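Local coordinates for protein DNA polymerase sliding clamp (Archaeoglobus fulgidus, PDB 1RWZ) that forms a ring-shaped homotrimeric sliding clamp around DNA and probably tethers the polymerase and other processing proteins to it, at residues G187-M192 and L215-P220. Numbering follows the deposited sequence.
Sequences GEARSM and LGTNYP
The flat peptide carbonyl of Gly216 is met above its plane by the hydroxyl of Ser191, whose OG donates to Gly216 O at 2.7 Å from 42° out of that plane. Ala189 CB touches Gly216 O at 3.5 Å. In this C-terminal DNA-clamp domain, strand 189-194 is an outermost strand of a four-stranded antiparallel sheet, and 215-220 runs from the end of strand 210-215 through the loop to strand 221-227 of another sheet. Through Ala189 and Ser191 the strand's backbone pairs with strand 151-157, while Arg190 N faces the loop and is taken by Thr217 OG1 at 3.2 Å. Thr217 suits this position because its two branches divide the work: with CG2 anti to the backbone N, the methyl packs on Arg190 O, leaving OG1 for the amide and for a water that donates to Glu188 O. Serine suits position 191 because OG, beside its own N (chi1 -69°), can donate and accept at once; Asn218 N donates to Ser191 OG at 2.8 Å in a bent bond (131°). Small Ala189 fits with its CB against Leu215 CG at 3.8 Å. Gly216 has no side chain to collide with the nearby Tyr219 ring, and Asn218 tolerates a left-handed backbone conformation. The Arg190 side chain leaves the loop, and its NE forms a salt bridge with Glu243 OE2. One water accepts from Met192 N and donates to Asn218 OD1.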
ATOM      1  N   GLY A 187       2.410 -34.325  22.869  1.00 19.68           N
ATOM      2  CA  GLY A 187       1.717 -35.415  22.203  1.00 19.34           C
ATOM      3  C   GLY A 187       2.339 -35.760  20.862  1.00 19.63           C
ATOM      4  O   GLY A 187       2.862 -34.889  20.170  1.00 20.08           O
ATOM      5  N   GLU A 188       2.283 -37.034  20.490  1.00 19.45           N
ATOM      6  CA  GLU A 188       2.847 -37.474  19.221  1.00 20.32           C
ATOM      7  C   GLU A 188       1.775 -37.457  18.138  1.00 19.14           C
ATOM      8  O   GLU A 188       0.726 -38.085  18.284  1.00 18.12           O
ATOM      9  CB  GLU A 188       3.433 -38.884  19.356  1.00 22.81           C
ATOM     10  CG  GLU A 188       4.586 -38.965  20.346  1.00 27.30           C
ATOM     11  CD  GLU A 188       5.261 -40.323  20.353  1.00 30.06           C
ATOM     12  OE1 GLU A 188       4.561 -41.340  20.551  1.00 32.09           O
ATOM     13  OE2 GLU A 188       6.494 -40.371  20.165  1.00 32.27           O
ATOM     14  N   ALA A 189       2.049 -36.732  17.059  1.00 17.69           N
ATOM     15  CA  ALA A 189       1.112 -36.617  15.947  1.00 17.69           C
ATOM     16  C   ALA A 189       1.823 -36.146  14.685  1.00 17.80           C
ATOM     17  O   ALA A 189       2.830 -35.444  14.749  1.00 17.22           O
ATOM     18  CB  ALA A 189      -0.003 -35.645  16.306  1.00 17.45           C
ATOM     19  N   ARG A 190       1.285 -36.523  13.531  1.00 17.57           N
ATOM     20  CA  ARG A 190       1.882 -36.137  12.260  1.00 18.65           C
ATOM     21  C   ARG A 190       0.811 -36.200  11.177  1.00 18.20           C
ATOM     22  O   ARG A 190       0.256 -37.265  10.919  1.00 17.51           O
ATOM     23  CB  ARG A 190       3.029 -37.101  11.930  1.00 21.31           C
ATOM     24  CG  ARG A 190       3.816 -36.794  10.667  1.00 25.47           C
ATOM     25  CD  ARG A 190       4.839 -37.908  10.406  1.00 28.62           C
ATOM     26  NE  ARG A 190       5.612 -37.693   9.185  1.00 32.14           N
ATOM     27  CZ  ARG A 190       6.652 -36.871   9.085  1.00 33.11           C
ATOM     28  NH1 ARG A 190       7.059 -36.178  10.140  1.00 34.97           N
ATOM     29  NH2 ARG A 190       7.280 -36.735   7.926  1.00 33.92           N
ATOM     30  N   SER A 191       0.515 -35.059  10.560  1.00 17.44           N
ATOM     31  CA  SER A 191      -0.481 -34.988   9.489  1.00 17.65           C
ATOM     32  C   SER A 191      -0.035 -33.990   8.421  1.00 17.30           C
ATOM     33  O   SER A 191       0.765 -33.098   8.697  1.00 16.99           O
ATOM     34  CB  SER A 191      -1.846 -34.553  10.039  1.00 17.38           C
ATOM     35  OG  SER A 191      -2.428 -35.547  10.862  1.00 17.60           O
ATOM     36  N   MET A 192      -0.552 -34.139   7.206  1.00 17.44           N
ATOM     37  CA  MET A 192      -0.200 -33.229   6.117  1.00 18.18           C
ATOM     38  C   MET A 192      -1.422 -32.408   5.714  1.00 17.39           C
ATOM     39  O   MET A 192      -2.538 -32.925   5.696  1.00 16.16           O
ATOM     40  CB  MET A 192       0.326 -34.013   4.911  1.00 21.60           C
ATOM     41  CG  MET A 192       0.807 -33.127   3.772  1.00 25.79           C
ATOM     42  SD  MET A 192       1.963 -33.966   2.676  1.00 32.36           S
ATOM     43  CE  MET A 192       3.448 -33.105   3.034  1.00 32.13           C
ATOM     44  N   LEU A 215      -3.789 -31.442  17.274  1.00 13.32           N
ATOM     45  CA  LEU A 215      -3.296 -32.265  16.179  1.00 13.75           C
ATOM     46  C   LEU A 215      -3.275 -33.769  16.419  1.00 14.31           C
ATOM     47  O   LEU A 215      -2.931 -34.235  17.506  1.00 14.84           O
ATOM     48  CB  LEU A 215      -1.877 -31.801  15.831  1.00 13.64           C
ATOM     49  CG  LEU A 215      -1.080 -32.427  14.686  1.00 13.85           C
ATOM     50  CD1 LEU A 215      -1.686 -32.020  13.349  1.00 12.88           C
ATOM     51  CD2 LEU A 215       0.366 -31.947  14.761  1.00 13.54           C
ATOM     52  N   GLY A 216      -3.622 -34.516  15.374  1.00 14.47           N
ATOM     53  CA  GLY A 216      -3.615 -35.968  15.436  1.00 15.16           C
ATOM     54  C   GLY A 216      -2.862 -36.498  14.224  1.00 16.11           C
ATOM     55  O   GLY A 216      -2.167 -35.743  13.542  1.00 16.34           O
ATOM     56  N   THR A 217      -2.995 -37.790  13.940  1.00 15.90           N
ATOM     57  CA  THR A 217      -2.306 -38.392  12.800  1.00 15.76           C
ATOM     58  C   THR A 217      -3.340 -38.817  11.758  1.00 16.59           C
ATOM     59  O   THR A 217      -4.181 -39.676  12.025  1.00 16.33           O
ATOM     60  CB  THR A 217      -1.464 -39.607  13.256  1.00 16.73           C
ATOM     61  OG1 THR A 217      -0.407 -39.148  14.110  1.00 16.93           O
ATOM     62  CG2 THR A 217      -0.868 -40.340  12.064  1.00 16.73           C
ATOM     63  N   ASN A 218      -3.264 -38.192  10.584  1.00 16.24           N
ATOM     64  CA  ASN A 218      -4.188 -38.425   9.476  1.00 17.19           C
ATOM     65  C   ASN A 218      -5.606 -38.045   9.893  1.00 17.57           C
ATOM     66  O   ASN A 218      -6.586 -38.663   9.484  1.00 17.00           O
ATOM     67  CB  ASN A 218      -4.124 -39.882   9.010  1.00 18.58           C
ATOM     68  CG  ASN A 218      -2.776 -40.237   8.419  1.00 19.79           C
ATOM     69  OD1 ASN A 218      -2.253 -39.516   7.563  1.00 21.91           O
ATOM     70  ND2 ASN A 218      -2.203 -41.347   8.869  1.00 20.21           N
ATOM     71  N   TYR A 219      -5.685 -36.994  10.705  1.00 17.16           N
ATOM     72  CA  TYR A 219      -6.934 -36.462  11.243  1.00 17.87           C
ATOM     73  C   TYR A 219      -6.994 -34.975  10.918  1.00 16.67           C
ATOM     74  O   TYR A 219      -5.956 -34.339  10.719  1.00 15.80           O
ATOM     75  CB  TYR A 219      -6.932 -36.588  12.767  1.00 21.75           C
ATOM     76  CG  TYR A 219      -7.786 -37.677  13.359  1.00 26.81           C
ATOM     77  CD1 TYR A 219      -7.446 -38.247  14.584  1.00 29.88           C
ATOM     78  CD2 TYR A 219      -8.953 -38.108  12.734  1.00 28.71           C
ATOM     79  CE1 TYR A 219      -8.245 -39.220  15.175  1.00 32.45           C
ATOM     80  CE2 TYR A 219      -9.761 -39.083  13.314  1.00 31.45           C
ATOM     81  CZ  TYR A 219      -9.399 -39.635  14.534  1.00 33.06           C
ATOM     82  OH  TYR A 219     -10.179 -40.619  15.108  1.00 36.11           O
ATOM     83  N   PRO A 220      -8.206 -34.399  10.863  1.00 15.50           N
ATOM     84  CA  PRO A 220      -8.296 -32.964  10.568  1.00 15.07           C
ATOM     85  C   PRO A 220      -7.610 -32.218  11.712  1.00 14.59           C
ATOM     86  O   PRO A 220      -7.604 -32.691  12.847  1.00 14.83           O
ATOM     87  CB  PRO A 220      -9.798 -32.698  10.570  1.00 15.11           C
ATOM     88  CG  PRO A 220     -10.389 -34.032  10.151  1.00 15.27           C
ATOM     89  CD  PRO A 220      -9.542 -35.017  10.926  1.00 15.50           C
TER
HETATM   90  O   HOH W   1      -1.435 -38.969  16.798  1.00 29.72           O
HETATM   91  O   HOH W   2      -2.269 -36.456   7.187  1.00 18.19           O